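Local coordinates for prephenate dehydratase:Amino acid-binding ACT (Brucella abortus, PDB 6VH5), which probably catalyses the conversion of prephenate to 3-phenylpyruvate in phenylalanine biosynthesis and binds phenylalanine at its ACT region, at residues R26-G31 with E57-A62; L70-I75 with F196-K201; Q132-I137 with V186-N191. One frame throughout, in Å; residues are numbered along the deposited sequence.

Contact 1 of 3, residues R26-G31 with E57-A62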
loop_
_atom_site.group_PDB
_atom_site.type_symbol
_atom_site.label_atom_id
_atom_site.label_comp_id
_atom_site.label_asym_id
_atom_site.label_seq_id
_atom_site.Cartn_x
_atom_site.Cartn_y
_atom_site.Cartn_z
ATOM N N ARG A 26 -26.732 -4.627 1.278
ATOM C CA ARG A 26 -25.462 -5.107 1.807
ATOM C C ARG A 26 -24.335 -4.188 1.353
ATOM O O ARG A 26 -24.352 -3.676 0.229
ATOM C CB ARG A 26 -25.179 -6.540 1.346
ATOM C CG ARG A 26 -26.209 -7.573 1.816
ATOM C CD ARG A 26 -26.045 -7.857 3.290
ATOM N NE ARG A 26 -25.542 -9.205 3.520
ATOM C CZ ARG A 26 -24.814 -9.561 4.570
ATOM N NH1 ARG A 26 -24.498 -8.665 5.492
ATOM N NH2 ARG A 26 -24.398 -10.810 4.693
ATOM N N ILE A 27 -23.359 -3.979 2.230
ATOM C CA ILE A 27 -22.157 -3.228 1.906
ATOM C C ILE A 27 -20.951 -4.098 2.221
ATOM O O ILE A 27 -20.735 -4.478 3.380
ATOM C CB ILE A 27 -22.089 -1.885 2.652
ATOM C CG1 ILE A 27 -20.703 -1.254 2.460
ATOM C CG2 ILE A 27 -22.484 -2.044 4.110
ATOM C CD1 ILE A 27 -20.664 0.240 2.725
ATOM N N SER A 28 -20.173 -4.427 1.193
ATOM C CA SER A 28 -19.033 -5.311 1.391
ATOM C C SER A 28 -17.851 -4.571 2.009
ATOM O O SER A 28 -17.629 -3.382 1.762
ATOM C CB SER A 28 -18.615 -5.941 0.067
ATOM O OG SER A 28 -18.294 -4.949 -0.888
ATOM N N PHE A 29 -17.082 -5.298 2.818
ATOM C CA PHE A 29 -15.821 -4.788 3.336
ATOM C C PHE A 29 -14.841 -5.947 3.444
ATOM O O PHE A 29 -15.238 -7.111 3.563
ATOM C CB PHE A 29 -16.001 -4.112 4.702
ATOM C CG PHE A 29 -16.320 -5.080 5.823
ATOM C CD1 PHE A 29 -15.314 -5.582 6.638
ATOM C CD2 PHE A 29 -17.626 -5.492 6.057
ATOM C CE1 PHE A 29 -15.605 -6.479 7.668
ATOM C CE2 PHE A 29 -17.922 -6.382 7.083
ATOM C CZ PHE A 29 -16.910 -6.875 7.892
ATOM N N GLN A 30 -13.551 -5.617 3.447
ATOM C CA GLN A 30 -12.505 -6.615 3.619
ATOM C C GLN A 30 -12.215 -6.776 5.106
ATOM O O GLN A 30 -11.916 -5.793 5.793
ATOM C CB GLN A 30 -11.235 -6.210 2.866
ATOM C CG GLN A 30 -10.083 -7.224 2.914
ATOM C CD GLN A 30 -9.306 -7.205 4.245
ATOM O OE1 GLN A 30 -9.079 -6.148 4.834
ATOM N NE2 GLN A 30 -8.914 -8.387 4.720
ATOM N N GLY A 31 -12.294 -8.024 5.594
ATOM C CA GLY A 31 -11.932 -8.414 6.937
ATOM C C GLY A 31 -13.003 -9.272 7.592
ATOM O O GLY A 31 -13.928 -9.776 6.943
ATOM N N GLU A 57 -10.300 -7.612 -3.268
ATOM C CA GLU A 57 -10.834 -8.061 -4.548
ATOM C C GLU A 57 -12.207 -8.698 -4.374
ATOM O O GLU A 57 -13.139 -8.383 -5.123
ATOM C CB GLU A 57 -9.841 -9.025 -5.205
ATOM C CG GLU A 57 -8.538 -8.350 -5.634
ATOM C CD GLU A 57 -7.537 -8.114 -4.489
ATOM O OE1 GLU A 57 -6.456 -7.543 -4.768
ATOM O OE2 GLU A 57 -7.837 -8.463 -3.317
ATOM N N ASP A 58 -12.365 -9.548 -3.352
ATOM C CA ASP A 58 -13.674 -10.134 -3.074
ATOM C C ASP A 58 -14.686 -9.059 -2.704
ATOM O O ASP A 58 -15.868 -9.157 -3.062
ATOM C CB ASP A 58 -13.566 -11.164 -1.949
ATOM C CG ASP A 58 -12.850 -12.433 -2.377
ATOM O OD1 ASP A 58 -13.014 -12.859 -3.548
ATOM O OD2 ASP A 58 -12.120 -12.997 -1.529
ATOM N N ALA A 59 -14.247 -8.035 -1.963
ATOM C CA ALA A 59 -15.131 -6.913 -1.669
ATOM C C ALA A 59 -15.520 -6.163 -2.942
ATOM O O ALA A 59 -16.641 -5.652 -3.040
ATOM C CB ALA A 59 -14.474 -5.969 -0.659
ATOM N N PHE A 60 -14.610 -6.066 -3.915
ATOM C CA PHE A 60 -14.987 -5.488 -5.204
ATOM C C PHE A 60 -15.974 -6.394 -5.921
ATOM O O PHE A 60 -17.028 -5.942 -6.387
ATOM C CB PHE A 60 -13.750 -5.263 -6.082
ATOM C CG PHE A 60 -13.023 -3.971 -5.807
ATOM C CD1 PHE A 60 -12.432 -3.739 -4.570
ATOM C CD2 PHE A 60 -12.900 -3.004 -6.797
ATOM C CE1 PHE A 60 -11.742 -2.554 -4.316
ATOM C CE2 PHE A 60 -12.214 -1.824 -6.555
ATOM C CZ PHE A 60 -11.632 -1.596 -5.313
ATOM N N ASN A 61 -15.652 -7.687 -5.995
ATOM C CA ASN A 61 -16.466 -8.635 -6.740
ATOM C C ASN A 61 -17.883 -8.717 -6.188
ATOM O O ASN A 61 -18.831 -8.956 -6.944
ATOM C CB ASN A 61 -15.790 -10.003 -6.727
ATOM C CG ASN A 61 -16.497 -11.005 -7.609
ATOM O OD1 ASN A 61 -16.462 -10.891 -8.833
ATOM N ND2 ASN A 61 -17.130 -12.001 -6.996
ATOM N N ALA A 62 -18.041 -8.532 -4.875
ATOM C CA ALA A 62 -19.368 -8.519 -4.262
ATOM C C ALA A 62 -20.265 -7.456 -4.882
ATOM O O ALA A 62 -21.489 -7.637 -4.952
ATOM C CB ALA A 62 -19.237 -8.276 -2.757
#
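S28 and A59 join strand 26-30 to helix 56-64 across a parallel beta-alpha-beta unit. The helix connects strands 49-53 and 70-77, and strand 26-30 lies between those two strands in the sheet, so the crossover passes over it. This layered alpha/beta arrangement is consistent with the type 2 periplasmic-binding-protein-like fold of prephenate dehydratases. The helix runs nearly antiparallel to the strand it covers (168°), and the short segments approach to 7.1 Å between axes. Such closeness goes with the small residues at the interface, which buries just 148 Å² in total.

The apolar part rests on two alanines one helical turn apart, both with CB directed toward the strand. A62 CB sits 3.7 Å from S28 CB, packing methyl against methylene. The CB of A59 lies over the backbone further along, 4.1 Å from F29 C and 4.2 Å from Q30 N, and so meets the peptide link rather than the side chains of those residues.

On the other side of the strand, I27 and F29 turn away from the helix and pack on C41 of helix 36-44. The sheet layer is therefore covered from both sides. Q30 also leads its amide end off, and NE2 bonds to P54 O just ahead of the crossover helix.

Polar contact across the pair is confined to one hydroxyl. With chi1 at 58°, S28 OG lies between its own backbone N and carbonyl carbon, which turns the hydroxyl to the A59 carbonyl. The same oxygen has a weak second bond with L70 O on the adjoining strand. Its main bond runs from S28 OG to A59 O at 2.8 Å, meeting the carbonyl at a C=O...OG angle of 125° and slightly out of its plane.

Contact 2 of 3, residues L70-I75 with F196-K201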
loop_
_atom_site.group_PDB
_atom_site.type_symbol
_atom_site.label_atom_id
_atom_site.label_comp_id
_atom_site.label_asym_id
_atom_site.label_seq_id
_atom_site.Cartn_x
_atom_site.Cartn_y
_atom_site.Cartn_z
ATOM N N LEU A 70 -22.830 -1.613 -2.226
ATOM C CA LEU A 70 -21.688 -0.721 -2.078
ATOM C C LEU A 70 -20.526 -1.489 -1.464
ATOM O O LEU A 70 -20.710 -2.535 -0.831
ATOM C CB LEU A 70 -22.003 0.487 -1.177
ATOM C CG LEU A 70 -23.177 1.419 -1.465
ATOM C CD1 LEU A 70 -23.394 2.365 -0.275
ATOM C CD2 LEU A 70 -22.931 2.196 -2.747
ATOM N N ALA A 71 -19.327 -0.922 -1.597
ATOM C CA ALA A 71 -18.139 -1.480 -0.967
ATOM C C ALA A 71 -17.395 -0.382 -0.222
ATOM O O ALA A 71 -17.253 0.739 -0.730
ATOM C CB ALA A 71 -17.207 -2.136 -1.997
ATOM N N MET A 72 -16.908 -0.720 0.978
ATOM C CA MET A 72 -16.181 0.212 1.837
ATOM C C MET A 72 -14.710 -0.192 1.839
ATOM O O MET A 72 -14.336 -1.181 2.481
ATOM C CB MET A 72 -16.769 0.215 3.248
ATOM C CG MET A 72 -16.089 1.175 4.216
ATOM S SD MET A 72 -16.496 2.934 4.026
ATOM C CE MET A 72 -18.160 2.983 4.683
ATOM N N ILE A 73 -13.879 0.589 1.156
ATOM C CA ILE A 73 -12.500 0.224 0.858
ATOM C C ILE A 73 -11.558 1.256 1.466
ATOM O O ILE A 73 -11.695 2.450 1.195
ATOM C CB ILE A 73 -12.243 0.113 -0.653
ATOM C CG1 ILE A 73 -13.221 -0.883 -1.295
ATOM C CG2 ILE A 73 -10.774 -0.225 -0.905
ATOM C CD1 ILE A 73 -13.176 -2.267 -0.697
ATOM N N PRO A 74 -10.597 0.850 2.293
ATOM C CA PRO A 74 -9.587 1.796 2.780
ATOM C C PRO A 74 -8.534 2.072 1.719
ATOM O O PRO A 74 -8.088 1.165 1.010
ATOM C CB PRO A 74 -8.977 1.065 3.985
ATOM C CG PRO A 74 -9.165 -0.383 3.673
ATOM C CD PRO A 74 -10.475 -0.476 2.930
ATOM N N ILE A 75 -8.149 3.342 1.597
ATOM C CA ILE A 75 -7.117 3.714 0.633
ATOM C C ILE A 75 -5.995 4.535 1.241
ATOM O O ILE A 75 -4.905 4.609 0.646
ATOM C CB ILE A 75 -7.727 4.447 -0.579
ATOM C CG1 ILE A 75 -8.379 5.759 -0.157
ATOM C CG2 ILE A 75 -8.759 3.536 -1.276
ATOM C CD1 ILE A 75 -8.623 6.689 -1.330
ATOM N N PHE A 196 -11.409 5.914 3.871
ATOM C CA PHE A 196 -12.104 4.997 2.990
ATOM C C PHE A 196 -12.723 5.758 1.823
ATOM O O PHE A 196 -12.981 6.962 1.908
ATOM C CB PHE A 196 -13.205 4.235 3.735
ATOM C CG PHE A 196 -12.726 3.453 4.914
ATOM C CD1 PHE A 196 -12.551 4.064 6.149
ATOM C CD2 PHE A 196 -12.473 2.097 4.800
ATOM C CE1 PHE A 196 -12.123 3.342 7.242
ATOM C CE2 PHE A 196 -12.042 1.364 5.892
ATOM C CZ PHE A 196 -11.866 1.987 7.114
ATOM N N VAL A 197 -12.963 5.029 0.733
ATOM C CA VAL A 197 -13.823 5.477 -0.357
ATOM C C VAL A 197 -14.956 4.470 -0.488
ATOM O O VAL A 197 -14.753 3.267 -0.309
ATOM C CB VAL A 197 -13.074 5.621 -1.698
ATOM C CG1 VAL A 197 -12.174 6.858 -1.679
ATOM C CG2 VAL A 197 -12.278 4.360 -1.983
ATOM N N VAL A 198 -16.150 4.974 -0.771
ATOM C CA VAL A 198 -17.334 4.150 -0.969
ATOM C C VAL A 198 -17.492 3.901 -2.464
ATOM O O VAL A 198 -17.587 4.850 -3.246
ATOM C CB VAL A 198 -18.571 4.846 -0.385
ATOM C CG1 VAL A 198 -19.775 3.916 -0.387
ATOM C CG2 VAL A 198 -18.257 5.358 1.018
ATOM N N LEU A 199 -17.550 2.629 -2.863
ATOM C CA LEU A 199 -17.579 2.263 -4.272
ATOM C C LEU A 199 -18.957 1.764 -4.681
ATOM O O LEU A 199 -19.706 1.210 -3.871
ATOM C CB LEU A 199 -16.528 1.196 -4.601
ATOM C CG LEU A 199 -15.093 1.599 -4.252
ATOM C CD1 LEU A 199 -14.122 0.578 -4.802
ATOM C CD2 LEU A 199 -14.737 3.008 -4.711
ATOM N N SER A 200 -19.280 1.959 -5.960
ATOM C CA SER A 200 -20.559 1.536 -6.511
ATOM C C SER A 200 -20.369 1.072 -7.947
ATOM O O SER A 200 -19.493 1.560 -8.663
ATOM C CB SER A 200 -21.585 2.680 -6.471
ATOM O OG SER A 200 -22.740 2.357 -7.221
ATOM N N LYS A 201 -21.253 0.168 -8.376
ATOM C CA LYS A 201 -21.216 -0.350 -9.737
ATOM C C LYS A 201 -21.816 0.638 -10.723
ATOM O O LYS A 201 -21.437 0.648 -11.900
ATOM C CB LYS A 201 -21.960 -1.690 -9.795
ATOM C CG LYS A 201 -22.141 -2.308 -11.194
ATOM C CD LYS A 201 -23.203 -3.416 -11.166
ATOM C CE LYS A 201 -23.161 -4.319 -12.398
ATOM N NZ LYS A 201 -22.043 -5.301 -12.331
#
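A71 and L199 form a hydrogen-bonded antiparallel pair, and so do I73 and V197. The four bonds include L199 N to A71 O and V197 N to I73 O, both 2.9 Å.

One face carries L70, M72, P74, F196 and V198. With M72 CG anti to the backbone N, a bend at chi2 (76°) brings the sulfur beside F196: M72 SD lies 3.6 Å from F196 CB and 4.7 Å from the ring centroid, an oblique Met-aromatic contact 42° off the ring normal. The CD2/CE2 side of the same ring rests on the proline, with P74 CB 3.6 Å from F196 CE2. Farther along, L70 CD1 meets V198 CG1 at 3.9 Å. On the other face the side chains of I73 and L199 cross at about a right angle, I73 CG1 3.9 Å from L199 CD1, and I75 CD1 reaches V197 CG1 at 3.6 Å.

Helices cover both sides: helix 36-44 packs on M72, F196 and V198, while F60 of helix 56-64 presses on I73 and L199. Both strands belong to the central part of a mixed five-stranded sheet. F196 lies two residues beyond T194, predicted to be essential for activity, in the Thr-Arg-Phe motif characteristic of prephenate dehydratases.

Contact 3 of 3, residues Q132-I137 with V186-N191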
loop_
_atom_site.group_PDB
_atom_site.type_symbol
_atom_site.label_atom_id
_atom_site.label_comp_id
_atom_site.label_asym_id
_atom_site.label_seq_id
_atom_site.Cartn_x
_atom_site.Cartn_y
_atom_site.Cartn_z
ATOM N N GLN A 132 2.120 -1.435 17.089
ATOM C CA GLN A 132 1.625 -0.106 17.419
ATOM C C GLN A 132 1.191 0.012 18.869
ATOM O O GLN A 132 0.766 1.091 19.292
ATOM C CB GLN A 132 0.469 0.275 16.488
ATOM C CG GLN A 132 0.870 0.254 15.042
ATOM C CD GLN A 132 -0.254 0.648 14.083
ATOM O OE1 GLN A 132 0.011 0.987 12.934
ATOM N NE2 GLN A 132 -1.505 0.602 14.551
ATOM N N CYS A 133 1.298 -1.065 19.641
ATOM C CA CYS A 133 0.871 -1.088 21.030
ATOM C C CYS A 133 1.970 -1.649 21.914
ATOM O O CYS A 133 1.704 -2.344 22.898
ATOM C CB CYS A 133 -0.405 -1.913 21.183
ATOM S SG CYS A 133 -1.838 -1.248 20.312
ATOM N N ARG A 134 3.226 -1.333 21.595
ATOM C CA ARG A 134 4.332 -1.934 22.332
ATOM C C ARG A 134 4.359 -1.476 23.783
ATOM O O ARG A 134 4.679 -2.277 24.672
ATOM C CB ARG A 134 5.663 -1.607 21.650
ATOM C CG ARG A 134 5.987 -2.493 20.450
ATOM C CD ARG A 134 7.317 -2.115 19.817
ATOM N NE ARG A 134 7.254 -0.811 19.167
ATOM C CZ ARG A 134 7.020 -0.631 17.869
ATOM N NH1 ARG A 134 6.822 -1.676 17.076
ATOM N NH2 ARG A 134 6.969 0.596 17.360
ATOM N N ASN A 135 3.956 -0.226 24.047
ATOM C CA ASN A 135 4.082 0.336 25.388
ATOM C C ASN A 135 3.267 -0.453 26.412
ATOM O O ASN A 135 3.776 -0.778 27.495
ATOM C CB ASN A 135 3.671 1.807 25.390
ATOM C CG ASN A 135 4.737 2.720 24.781
ATOM O OD1 ASN A 135 5.912 2.348 24.657
ATOM N ND2 ASN A 135 4.319 3.921 24.382
ATOM N N VAL A 136 1.999 -0.753 26.105
ATOM C CA VAL A 136 1.159 -1.481 27.062
ATOM C C VAL A 136 1.561 -2.941 27.182
ATOM O O VAL A 136 1.245 -3.582 28.192
ATOM C CB VAL A 136 -0.340 -1.412 26.718
ATOM C CG1 VAL A 136 -0.827 0.030 26.774
ATOM C CG2 VAL A 136 -0.604 -2.048 25.372
ATOM N N ILE A 137 2.216 -3.506 26.171
ATOM C CA ILE A 137 2.746 -4.855 26.335
ATOM C C ILE A 137 3.958 -4.827 27.260
ATOM O O ILE A 137 4.126 -5.707 28.115
ATOM C CB ILE A 137 3.079 -5.478 24.968
ATOM C CG1 ILE A 137 1.782 -5.810 24.207
ATOM C CG2 ILE A 137 3.961 -6.709 25.144
ATOM C CD1 ILE A 137 1.992 -6.221 22.778
ATOM N N VAL A 186 -5.356 2.210 23.879
ATOM C CA VAL A 186 -4.062 1.870 24.458
ATOM C C VAL A 186 -2.911 1.983 23.466
ATOM O O VAL A 186 -1.765 1.681 23.833
ATOM C CB VAL A 186 -4.098 0.438 25.025
ATOM C CG1 VAL A 186 -5.260 0.282 25.989
ATOM C CG2 VAL A 186 -4.174 -0.571 23.895
ATOM N N GLU A 187 -3.168 2.434 22.239
ATOM C CA GLU A 187 -2.128 2.507 21.222
ATOM C C GLU A 187 -1.064 3.545 21.579
ATOM O O GLU A 187 -1.317 4.526 22.291
ATOM C CB GLU A 187 -2.735 2.827 19.846
ATOM C CG GLU A 187 -3.363 4.208 19.730
ATOM C CD GLU A 187 -4.812 4.257 20.207
ATOM O OE1 GLU A 187 -5.425 5.351 20.131
ATOM O OE2 GLU A 187 -5.336 3.207 20.647
ATOM N N ASP A 188 0.151 3.296 21.086
ATOM C CA ASP A 188 1.306 4.147 21.335
ATOM C C ASP A 188 1.100 5.554 20.790
ATOM O O ASP A 188 1.012 6.519 21.556
ATOM C CB ASP A 188 2.558 3.520 20.712
ATOM C CG ASP A 188 2.968 2.219 21.397
ATOM O OD1 ASP A 188 3.728 1.430 20.790
ATOM O OD2 ASP A 188 2.493 1.958 22.524
ATOM N N SER A 189 0.988 5.674 19.472
ATOM C CA SER A 189 0.880 6.974 18.828
ATOM C C SER A 189 -0.584 7.329 18.634
ATOM O O SER A 189 -1.434 6.461 18.422
ATOM C CB SER A 189 1.597 6.989 17.475
ATOM O OG SER A 189 2.140 5.719 17.154
ATOM N N GLU A 190 -0.871 8.616 18.688
ATOM C CA GLU A 190 -2.211 9.075 18.399
ATOM C C GLU A 190 -2.275 9.529 16.949
ATOM O O GLU A 190 -1.303 9.431 16.198
ATOM C CB GLU A 190 -2.618 10.179 19.375
ATOM C CG GLU A 190 -1.560 11.216 19.664
ATOM C CD GLU A 190 -1.928 12.047 20.874
ATOM O OE1 GLU A 190 -1.629 13.261 20.894
ATOM O OE2 GLU A 190 -2.541 11.473 21.805
ATOM N N ASN A 191 -3.452 9.987 16.540
ATOM C CA ASN A 191 -3.655 10.497 15.180
ATOM C C ASN A 191 -3.407 9.426 14.120
ATOM O O ASN A 191 -2.727 9.650 13.119
ATOM C CB ASN A 191 -2.789 11.734 14.933
ATOM C CG ASN A 191 -3.482 12.987 15.354
ATOM O OD1 ASN A 191 -3.109 13.614 16.344
ATOM N ND2 ASN A 191 -4.533 13.352 14.620
#
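D188 points its carboxylate at the first turn of helix 134-139 and holds two consecutive backbone amides, one with each oxygen. Its CG lies anti to its own carbonyl carbon, beside the backbone N, which directs the carboxylate to the helix start. D188 OD1 accepts R134 N at 2.9 Å on its syn side, through a rather bent bond (133° at the hydrogen) from 25° out of the carboxylate plane. D188 OD2 accepts N135 N at 3.0 Å, also syn but straighter. Two bonds to separate oxygens fix the rotation of the carboxylate, and the helix end, with its partial positive charge, probably stabilises the negative charge.

The N135 side chain leans across the same group. N135 CB comes within 3.1 Å of D188 OD2, while the amide and carboxylate planes stand 45° apart. Its ND2 makes no bond there, and OD1 of this asparagine is taken by R138. R134 brings opposite charge nearby, but no N-H of its guanidinium is aimed at D188.

C133 occupies the N-cap position, but its CB is directed away from the loop, and the two amides R134 N and N135 N are met by D188, distant in sequence. The capping loop runs from strand 180-183 to strand 193-200, hence from the second five-stranded sheet back to the first. Alongside the carboxylate, the backbone is tied down too: D188 N donates to Q132 O at 2.9 Å, nearly along the C=O axis.

Beside these polar groups the contact is apolar. V136 and V186 cross at about a right angle, with V136 CG1 3.7 Å from V186 CB. C133 SG packs 3.9 Å from E187 CA, and both C133 and V186 also touch L168 of strand 165-169. E187 turns its own carboxylate off, where OE1 bonds to H106 ND1 and OE2 to F107 N.

How the contacts relate
From the N terminus, strand 26-30 is met by helix 56-64, so contact 1 closes a short loop of 25 residues before contact 2 begins. After a short turn the chain enters strand 70-77, which lies beside strand 26-30; probable backbone hydrogen bonds of S28 with L70 and M72 make contacts 1 and 2 touch within one lobe. Contact 2 closes a far longer excursion of 120 residues, ending when strand 193-200 returns. That excursion includes the second five-stranded sheet and contact 3, which thus lies wholly within it, about 28 Å from contact 2 between centres. Contact 3 joins the start of helix 134-139 to the loop returning from the second sheet to strand 193-200. No contacts cross.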